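Local coordinates for Lpg2148(MvcA) (Legionella pneumophila subsp. pneumophila str. Philadelphia 1, PDB 6K11), which probably acts as a deamidase-related deubiquitinase that regulates the host ubiquitin-conjugating enzyme UBE2N during Legionella infection, at residues Phe143-Asn151 against Phe162-Phe170; Lys152-Leu160 against Leu172-Phe183. All blocks are in the same frame, centred on the assembly; numbering follows the deposited sequence.

Overall arrangement
Both contacts lie in the insertion domain of the chain and share one mixed sheet, with centres about 15 Å apart. Along the chain their segments alternate: the loop 143-151 of interaction 1 leads into strand 152-155 of interaction 2, and the hairpin end 162-170 is followed by the turn and helix of 172-183. Two probable hydrogen bonds join them, from Tyr154 OH to Val149 O (2.5 Å) and from Ile163 N to Lys152 O (3.2 Å), and the Phe143 ring packs on Tyr154. Interaction 2 is the more peripheral, its centre about 34 Å from the centre of the chain against about 21 Å for interaction 1.

Interaction 1 of 2, residues Phe143-Asn151 against Phe162-Phe170; sequences FNPETAVKN and FIDKMGNLF
Ile163 drives its CD1 methyl into the loop 143-151, where it meets Phe143 CZ at 3.8 Å and Ala148 CB at 3.9 Å. Its branch is extended: CG1 lies anti to the carbonyl carbon (chi1 -61°) and CD1 continues straight on (chi2 -179°). Phe143 reaches in from the opposite direction, with Leu169 CD1 at the edge of its ring, while Leu169 CD2 touches Pro145 CB at 4.1 Å. At the other end of the loop, Lys150 crosses the Ile163 side chain at about a right angle and lays its aliphatic part along the backbone of the hairpin turn, CD 3.4 Å from Lys165 O. Asn151 N makes a weak, bent hydrogen bond to Ile163 O (2.8 Å). The Asn151 side chain lies beside Phe162, its amide plane tilted 58° from the ring and its OD1 in the ring plane 3.6 Å from CE1; its ND2 is bonded to Asp130 O. Asp164 shapes the turn: OD1 accepts from Asn168 N at 2.7 Å, and OD2 takes Asn168 ND2 on its syn side. An Asx turn braces the loop, Asn144 OD1 accepting from Glu146 N, and Asn144 O gathers Thr147 N, Ala148 N and Thr147 OG1. Phe225 and Phe218 meet the Phe162 ring edge-to-face. The whole is a beta hairpin with a type I turn Asp164-Gly167 and a G1 bulge at Gly167, packed against the loop that joins strands 134-137 and 152-155.

Interaction 2 of 2, residues Lys152-Leu160 against Leu172-Phe183; sequences KIYLLENKL and LGPGKKKCTQLF
Phe183 offers one ring face to Glu157, whose CG sits 4.0 Å from the ring centroid in a CH-pi contact, 9° off the normal; Leu155 O lies at the ring's edge, in plane. The Glu157 carboxylate runs nearly parallel to the ring, its plane 11° away, and OE1 is bonded to Asn140 N. Lys137 adds a cation-pi contact. Leu155, with CG anti to the backbone N, sends CD2 to the helix backbone at Phe183 CA, 3.7 Å away. One turn earlier, Cys179 points its SG at the 157-160 backbone, 3.6 Å from Leu160 N. Thr180 OG1 stands 2.8 Å from Glu157 O, but Lys176 O is also within reach of its single proton, and the choice is not settled. Past the hairpin, Leu172 N gives a nearly straight bond to Leu160 O (2.8 Å), while the Leu160 side chain packs on Leu172 and Pro174. One water bridges Asn158 O and Pro174 O; a second accepts from Leu160 N within bonding distance of Pro174 O. Gly175 takes the N-cap position, and segment 176-183 runs nearly perpendicular to strand 152-155 (crossing angle -100°): a helix set crosswise over turn 156-159 of a beta hairpin, joined through Phe183, Cys179 and Leu160.

Interaction 1 of 2, residues Phe143-Asn151 against Phe162-Phe170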
loop_
_atom_site.group_PDB
_atom_site.type_symbol
_atom_site.label_atom_id
_atom_site.label_comp_id
_atom_site.label_asym_id
_atom_site.label_seq_id
_atom_site.Cartn_x
_atom_site.Cartn_y
_atom_site.Cartn_z
ATOM N N PHE A 143 20.662 16.676 16.715
ATOM C CA PHE A 143 19.288 16.345 16.353
ATOM C C PHE A 143 18.883 17.184 15.149
ATOM O O PHE A 143 18.771 18.410 15.247
ATOM C CB PHE A 143 18.326 16.568 17.518
ATOM C CG PHE A 143 16.892 16.247 17.184
ATOM C CD1 PHE A 143 16.476 14.929 17.052
ATOM C CD2 PHE A 143 15.968 17.262 16.984
ATOM C CE1 PHE A 143 15.161 14.622 16.736
ATOM C CE2 PHE A 143 14.646 16.965 16.667
ATOM C CZ PHE A 143 14.240 15.645 16.541
ATOM N N ASN A 144 18.669 16.517 14.024
ATOM C CA ASN A 144 18.132 17.140 12.817
ATOM C C ASN A 144 16.784 16.502 12.527
ATOM O O ASN A 144 16.735 15.330 12.106
ATOM C CB ASN A 144 19.088 16.950 11.640
ATOM C CG ASN A 144 18.657 17.710 10.405
ATOM O OD1 ASN A 144 17.525 18.191 10.308
ATOM N ND2 ASN A 144 19.563 17.818 9.442
ATOM N N PRO A 145 15.674 17.214 12.741
ATOM C CA PRO A 145 14.352 16.596 12.530
ATOM C C PRO A 145 14.098 16.168 11.096
ATOM O O PRO A 145 13.223 15.326 10.866
ATOM C CB PRO A 145 13.374 17.696 12.963
ATOM C CG PRO A 145 14.169 18.972 12.894
ATOM C CD PRO A 145 15.577 18.601 13.224
ATOM N N GLU A 146 14.836 16.713 10.130
ATOM C CA GLU A 146 14.679 16.321 8.735
ATOM C C GLU A 146 15.316 14.974 8.421
ATOM O O GLU A 146 14.913 14.328 7.446
ATOM C CB GLU A 146 15.279 17.394 7.827
ATOM C CG GLU A 146 14.784 18.802 8.125
ATOM C CD GLU A 146 13.453 19.098 7.464
ATOM O OE1 GLU A 146 13.264 18.699 6.293
ATOM O OE2 GLU A 146 12.591 19.728 8.115
ATOM N N THR A 147 16.294 14.535 9.220
ATOM C CA THR A 147 17.008 13.290 8.969
ATOM C C THR A 147 16.792 12.221 10.031
ATOM O O THR A 147 17.065 11.046 9.760
ATOM C CB THR A 147 18.520 13.554 8.844
ATOM O OG1 THR A 147 18.983 14.252 10.005
ATOM C CG2 THR A 147 18.818 14.395 7.608
ATOM N N ALA A 148 16.316 12.588 11.218
ATOM C CA ALA A 148 16.174 11.626 12.302
ATOM C C ALA A 148 15.218 10.505 11.910
ATOM O O ALA A 148 14.305 10.690 11.098
ATOM C CB ALA A 148 15.676 12.332 13.569
ATOM N N VAL A 149 15.440 9.323 12.489
ATOM C CA VAL A 149 14.579 8.185 12.185
ATOM C C VAL A 149 13.161 8.473 12.654
ATOM O O VAL A 149 12.938 9.014 13.745
ATOM C CB VAL A 149 15.123 6.894 12.821
ATOM C CG1 VAL A 149 14.189 5.709 12.525
ATOM C CG2 VAL A 149 16.524 6.605 12.311
ATOM N N LYS A 150 12.194 8.108 11.825
ATOM C CA LYS A 150 10.800 8.420 12.081
ATOM C C LYS A 150 10.160 7.388 13.018
ATOM O O LYS A 150 10.650 6.267 13.192
ATOM C CB LYS A 150 10.042 8.498 10.750
ATOM C CG LYS A 150 10.594 9.569 9.800
ATOM C CD LYS A 150 9.826 9.598 8.471
ATOM C CE LYS A 150 10.784 9.637 7.284
ATOM N NZ LYS A 150 10.356 10.640 6.278
ATOM N N ASN A 151 9.040 7.795 13.629
ATOM C CA ASN A 151 8.244 6.963 14.545
ATOM C C ASN A 151 9.025 6.615 15.812
ATOM O O ASN A 151 9.040 5.466 16.269
ATOM C CB ASN A 151 7.702 5.701 13.869
ATOM C CG ASN A 151 6.444 5.171 14.564
ATOM O OD1 ASN A 151 5.719 5.928 15.227
ATOM N ND2 ASN A 151 6.176 3.874 14.413
ATOM N N PHE A 162 7.811 13.911 19.428
ATOM C CA PHE A 162 7.450 12.688 18.729
ATOM C C PHE A 162 7.513 13.019 17.248
ATOM O O PHE A 162 6.932 14.022 16.816
ATOM C CB PHE A 162 6.054 12.184 19.138
ATOM C CG PHE A 162 5.497 11.104 18.242
ATOM C CD1 PHE A 162 6.236 9.955 17.967
ATOM C CD2 PHE A 162 4.230 11.231 17.698
ATOM C CE1 PHE A 162 5.720 8.949 17.140
ATOM C CE2 PHE A 162 3.695 10.234 16.872
ATOM C CZ PHE A 162 4.443 9.088 16.588
ATOM N N ILE A 163 8.282 12.231 16.492
ATOM C CA ILE A 163 8.297 12.306 15.033
ATOM C C ILE A 163 7.455 11.153 14.521
ATOM O O ILE A 163 7.773 9.991 14.801
ATOM C CB ILE A 163 9.723 12.218 14.468
ATOM C CG1 ILE A 163 10.582 13.366 14.969
ATOM C CG2 ILE A 163 9.678 12.174 12.925
ATOM C CD1 ILE A 163 11.997 13.340 14.427
ATOM N N ASP A 164 6.381 11.453 13.782
ATOM C CA ASP A 164 5.473 10.394 13.384
ATOM C C ASP A 164 5.931 9.731 12.077
ATOM O O ASP A 164 6.998 10.032 11.532
ATOM C CB ASP A 164 4.034 10.919 13.311
ATOM C CG ASP A 164 3.724 11.735 12.048
ATOM O OD1 ASP A 164 4.633 12.117 11.268
ATOM O OD2 ASP A 164 2.523 12.042 11.872
ATOM N N LYS A 165 5.104 8.793 11.594
ATOM C CA LYS A 165 5.418 7.998 10.403
ATOM C C LYS A 165 5.739 8.877 9.194
ATOM O O LYS A 165 6.609 8.533 8.386
ATOM C CB LYS A 165 4.249 7.052 10.087
ATOM C CG LYS A 165 3.028 7.745 9.494
ATOM C CD LYS A 165 1.738 6.938 9.605
ATOM C CE LYS A 165 0.538 7.881 9.592
ATOM N NZ LYS A 165 -0.690 7.302 9.009
ATOM N N MET A 166 5.063 10.018 9.059
ATOM C CA MET A 166 5.283 10.922 7.936
ATOM C C MET A 166 6.408 11.917 8.177
ATOM O O MET A 166 6.744 12.684 7.269
ATOM C CB MET A 166 3.992 11.669 7.615
ATOM C CG MET A 166 2.788 10.746 7.480
ATOM S SD MET A 166 2.707 9.940 5.864
ATOM C CE MET A 166 3.728 8.478 6.042
ATOM N N GLY A 167 7.002 11.922 9.366
ATOM C CA GLY A 167 8.010 12.908 9.695
ATOM C C GLY A 167 7.481 14.187 10.306
ATOM O O GLY A 167 8.246 15.144 10.446
ATOM N N ASN A 168 6.197 14.241 10.650
ATOM C CA ASN A 168 5.644 15.381 11.369
ATOM C C ASN A 168 6.233 15.455 12.772
ATOM O O ASN A 168 6.313 14.447 13.480
ATOM C CB ASN A 168 4.126 15.262 11.477
ATOM C CG ASN A 168 3.431 15.292 10.125
ATOM O OD1 ASN A 168 3.689 16.170 9.295
ATOM N ND2 ASN A 168 2.521 14.337 9.908
ATOM N N LEU A 169 6.608 16.662 13.194
ATOM C CA LEU A 169 7.305 16.864 14.461
ATOM C C LEU A 169 6.320 17.411 15.488
ATOM O O LEU A 169 5.818 18.531 15.341
ATOM C CB LEU A 169 8.488 17.807 14.259
ATOM C CG LEU A 169 9.381 18.163 15.438
ATOM C CD1 LEU A 169 10.249 16.980 15.810
ATOM C CD2 LEU A 169 10.241 19.370 15.079
ATOM N N PHE A 170 6.042 16.628 16.529
ATOM C CA PHE A 170 5.083 17.009 17.557
ATOM C C PHE A 170 5.838 17.329 18.835
ATOM O O PHE A 170 6.519 16.455 19.388
ATOM C CB PHE A 170 4.064 15.901 17.821
ATOM C CG PHE A 170 3.146 15.616 16.660
ATOM C CD1 PHE A 170 3.512 14.699 15.687
ATOM C CD2 PHE A 170 1.907 16.242 16.561
ATOM C CE1 PHE A 170 2.670 14.426 14.619
ATOM C CE2 PHE A 170 1.053 15.980 15.487
ATOM C CZ PHE A 170 1.442 15.053 14.520
#

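Interaction 2 of 2, residues Lys152-Leu160 against Leu172-Phe183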
loop_
_atom_site.group_PDB
_atom_site.type_symbol
_atom_site.label_atom_id
_atom_site.label_comp_id
_atom_site.label_asym_id
_atom_site.label_seq_id
_atom_site.Cartn_x
_atom_site.Cartn_y
_atom_site.Cartn_z
ATOM N N LYS A 152 9.658 7.634 16.393
ATOM C CA LYS A 152 10.342 7.516 17.671
ATOM C C LYS A 152 10.045 8.762 18.498
ATOM O O LYS A 152 9.720 9.824 17.953
ATOM C CB LYS A 152 11.864 7.366 17.497
ATOM C CG LYS A 152 12.304 6.085 16.779
ATOM C CD LYS A 152 13.824 6.035 16.645
ATOM C CE LYS A 152 14.296 4.690 16.080
ATOM N NZ LYS A 152 15.789 4.613 15.965
ATOM N N ILE A 153 10.138 8.622 19.816
ATOM C CA ILE A 153 10.114 9.776 20.714
ATOM C C ILE A 153 11.547 10.209 20.969
ATOM O O ILE A 153 12.423 9.368 21.192
ATOM C CB ILE A 153 9.387 9.435 22.025
ATOM C CG1 ILE A 153 7.901 9.210 21.757
ATOM C CG2 ILE A 153 9.609 10.551 23.057
ATOM C CD1 ILE A 153 7.141 8.664 22.940
ATOM N N TYR A 154 11.793 11.521 20.921
ATOM C CA TYR A 154 13.127 12.091 21.081
ATOM C C TYR A 154 13.157 13.013 22.293
ATOM O O TYR A 154 12.350 13.942 22.391
ATOM C CB TYR A 154 13.550 12.859 19.823
ATOM C CG TYR A 154 13.859 11.931 18.664
ATOM C CD1 TYR A 154 15.138 11.420 18.484
ATOM C CD2 TYR A 154 12.863 11.533 17.779
ATOM C CE1 TYR A 154 15.429 10.541 17.438
ATOM C CE2 TYR A 154 13.141 10.663 16.732
ATOM C CZ TYR A 154 14.427 10.173 16.567
ATOM O OH TYR A 154 14.700 9.303 15.529
ATOM N N LEU A 155 14.099 12.771 23.202
ATOM C CA LEU A 155 14.280 13.605 24.388
ATOM C C LEU A 155 15.575 14.393 24.240
ATOM O O LEU A 155 16.668 13.816 24.225
ATOM C CB LEU A 155 14.293 12.764 25.663
ATOM C CG LEU A 155 14.707 13.510 26.942
ATOM C CD1 LEU A 155 13.681 14.611 27.292
ATOM C CD2 LEU A 155 14.851 12.517 28.089
ATOM N N LEU A 156 15.446 15.709 24.138
ATOM C CA LEU A 156 16.565 16.632 24.067
ATOM C C LEU A 156 16.726 17.318 25.416
ATOM O O LEU A 156 15.888 17.167 26.314
ATOM C CB LEU A 156 16.344 17.678 22.966
ATOM C CG LEU A 156 16.545 17.349 21.486
ATOM C CD1 LEU A 156 15.803 16.094 21.060
ATOM C CD2 LEU A 156 16.096 18.542 20.648
ATOM N N GLU A 157 17.811 18.096 25.546
ATOM C CA GLU A 157 17.986 18.921 26.741
ATOM C C GLU A 157 16.774 19.809 26.989
ATOM O O GLU A 157 16.401 20.053 28.141
ATOM C CB GLU A 157 19.239 19.800 26.625
ATOM C CG GLU A 157 20.551 19.051 26.584
ATOM C CD GLU A 157 21.123 19.001 25.186
ATOM O OE1 GLU A 157 20.328 18.808 24.236
ATOM O OE2 GLU A 157 22.352 19.165 25.030
ATOM N N ASN A 158 16.150 20.321 25.921
ATOM C CA ASN A 158 15.116 21.335 26.085
ATOM C C ASN A 158 13.835 21.058 25.307
ATOM O O ASN A 158 12.970 21.941 25.239
ATOM C CB ASN A 158 15.652 22.715 25.694
ATOM C CG ASN A 158 16.413 22.706 24.386
ATOM O OD1 ASN A 158 16.257 21.808 23.550
ATOM N ND2 ASN A 158 17.255 23.722 24.200
ATOM N N LYS A 159 13.680 19.870 24.731
ATOM C CA LYS A 159 12.476 19.541 23.979
ATOM C C LYS A 159 12.195 18.053 24.152
ATOM O O LYS A 159 13.115 17.254 24.339
ATOM C CB LYS A 159 12.625 19.897 22.491
ATOM C CG LYS A 159 12.781 21.398 22.181
ATOM C CD LYS A 159 11.432 22.042 21.837
ATOM C CE LYS A 159 11.552 23.540 21.499
ATOM N NZ LYS A 159 12.947 23.885 21.142
ATOM N N LEU A 160 10.913 17.701 24.154
ATOM C CA LEU A 160 10.445 16.318 24.112
ATOM C C LEU A 160 9.545 16.226 22.888
ATOM O O LEU A 160 8.484 16.861 22.854
ATOM C CB LEU A 160 9.693 15.936 25.391
ATOM C CG LEU A 160 9.116 14.517 25.457
ATOM C CD1 LEU A 160 10.249 13.477 25.465
ATOM C CD2 LEU A 160 8.241 14.351 26.677
ATOM N N LEU A 172 5.734 17.545 22.572
ATOM C CA LEU A 172 4.874 16.832 23.508
ATOM C C LEU A 172 4.505 17.664 24.743
ATOM O O LEU A 172 3.711 17.191 25.564
ATOM C CB LEU A 172 5.533 15.516 23.937
ATOM C CG LEU A 172 5.636 14.442 22.848
ATOM C CD1 LEU A 172 6.028 13.084 23.461
ATOM C CD2 LEU A 172 4.305 14.328 22.090
ATOM N N GLY A 173 5.016 18.887 24.886
ATOM C CA GLY A 173 4.482 19.783 25.896
ATOM C C GLY A 173 5.432 20.362 26.932
ATOM O O GLY A 173 5.386 21.564 27.218
ATOM N N PRO A 174 6.274 19.531 27.555
ATOM C CA PRO A 174 7.117 20.027 28.661
ATOM C C PRO A 174 8.053 21.157 28.246
ATOM O O PRO A 174 8.600 21.162 27.144
ATOM C CB PRO A 174 7.908 18.782 29.081
ATOM C CG PRO A 174 7.026 17.641 28.723
ATOM C CD PRO A 174 6.365 18.064 27.425
ATOM N N GLY A 175 8.262 22.113 29.164
ATOM C CA GLY A 175 9.152 23.226 28.902
ATOM C C GLY A 175 10.616 22.851 29.103
ATOM O O GLY A 175 10.949 21.751 29.542
ATOM N N LYS A 176 11.502 23.812 28.797
ATOM C CA LYS A 176 12.946 23.543 28.808
ATOM C C LYS A 176 13.432 23.026 30.163
ATOM O O LYS A 176 14.234 22.084 30.225
ATOM C CB LYS A 176 13.727 24.802 28.433
ATOM C CG LYS A 176 15.230 24.694 28.689
ATOM C CD LYS A 176 16.036 25.442 27.624
ATOM C CE LYS A 176 17.474 25.685 28.053
ATOM N NZ LYS A 176 17.640 27.018 28.706
ATOM N N LYS A 177 12.974 23.633 31.255
ATOM C CA LYS A 177 13.417 23.199 32.579
ATOM C C LYS A 177 13.098 21.728 32.832
ATOM O O LYS A 177 13.934 20.984 33.365
ATOM C CB LYS A 177 12.769 24.072 33.650
ATOM C CG LYS A 177 13.208 23.771 35.069
ATOM C CD LYS A 177 13.050 25.020 35.935
ATOM C CE LYS A 177 13.528 24.775 37.357
ATOM N NZ LYS A 177 13.723 26.064 38.097
ATOM N N LYS A 178 11.890 21.297 32.476
ATOM C CA LYS A 178 11.464 19.925 32.745
ATOM C C LYS A 178 12.182 18.926 31.841
ATOM O O LYS A 178 12.581 17.843 32.295
ATOM C CB LYS A 178 9.946 19.807 32.562
ATOM C CG LYS A 178 9.417 18.382 32.610
ATOM C CD LYS A 178 9.734 17.715 33.928
ATOM C CE LYS A 178 8.825 16.515 34.160
ATOM N NZ LYS A 178 9.059 15.885 35.492
ATOM N N CYS A 179 12.329 19.261 30.555
ATOM C CA CYS A 179 13.090 18.414 29.641
ATOM C C CYS A 179 14.515 18.217 30.138
ATOM O O CYS A 179 15.044 17.100 30.111
ATOM C CB CYS A 179 13.105 19.026 28.247
ATOM S SG CYS A 179 11.502 18.985 27.464
ATOM N N THR A 180 15.160 19.309 30.566
ATOM C CA THR A 180 16.506 19.210 31.121
ATOM C C THR A 180 16.542 18.234 32.288
ATOM O O THR A 180 17.474 17.425 32.413
ATOM C CB THR A 180 16.997 20.592 31.561
ATOM O OG1 THR A 180 17.118 21.449 30.417
ATOM C CG2 THR A 180 18.362 20.488 32.236
ATOM N N GLN A 181 15.521 18.276 33.140
ATOM C CA GLN A 181 15.475 17.368 34.280
ATOM C C GLN A 181 15.341 15.914 33.833
ATOM O O GLN A 181 16.088 15.039 34.290
ATOM C CB GLN A 181 14.326 17.780 35.197
ATOM C CG GLN A 181 14.193 16.937 36.437
ATOM C CD GLN A 181 13.313 15.746 36.198
ATOM O OE1 GLN A 181 12.228 15.876 35.636
ATOM N NE2 GLN A 181 13.774 14.569 36.607
ATOM N N LEU A 182 14.375 15.629 32.956
ATOM C CA LEU A 182 14.202 14.267 32.451
ATOM C C LEU A 182 15.444 13.796 31.711
ATOM O O LEU A 182 15.834 12.627 31.817
ATOM C CB LEU A 182 12.988 14.202 31.511
ATOM C CG LEU A 182 11.588 14.360 32.088
ATOM C CD1 LEU A 182 10.563 14.591 30.958
ATOM C CD2 LEU A 182 11.223 13.145 32.908
ATOM N N PHE A 183 16.072 14.700 30.950
ATOM C CA PHE A 183 17.263 14.354 30.179
ATOM C C PHE A 183 18.370 13.845 31.094
ATOM O O PHE A 183 18.978 12.795 30.838
ATOM C CB PHE A 183 17.718 15.578 29.385
ATOM C CG PHE A 183 18.930 15.359 28.516
ATOM C CD1 PHE A 183 20.207 15.556 29.019
ATOM C CD2 PHE A 183 18.792 15.005 27.184
ATOM C CE1 PHE A 183 21.321 15.385 28.220
ATOM C CE2 PHE A 183 19.903 14.834 26.377
ATOM C CZ PHE A 183 21.172 15.028 26.900
HETATM O O HOH W 1 10.456 22.696 25.853
HETATM O O HOH W 2 8.743 19.699 24.849
#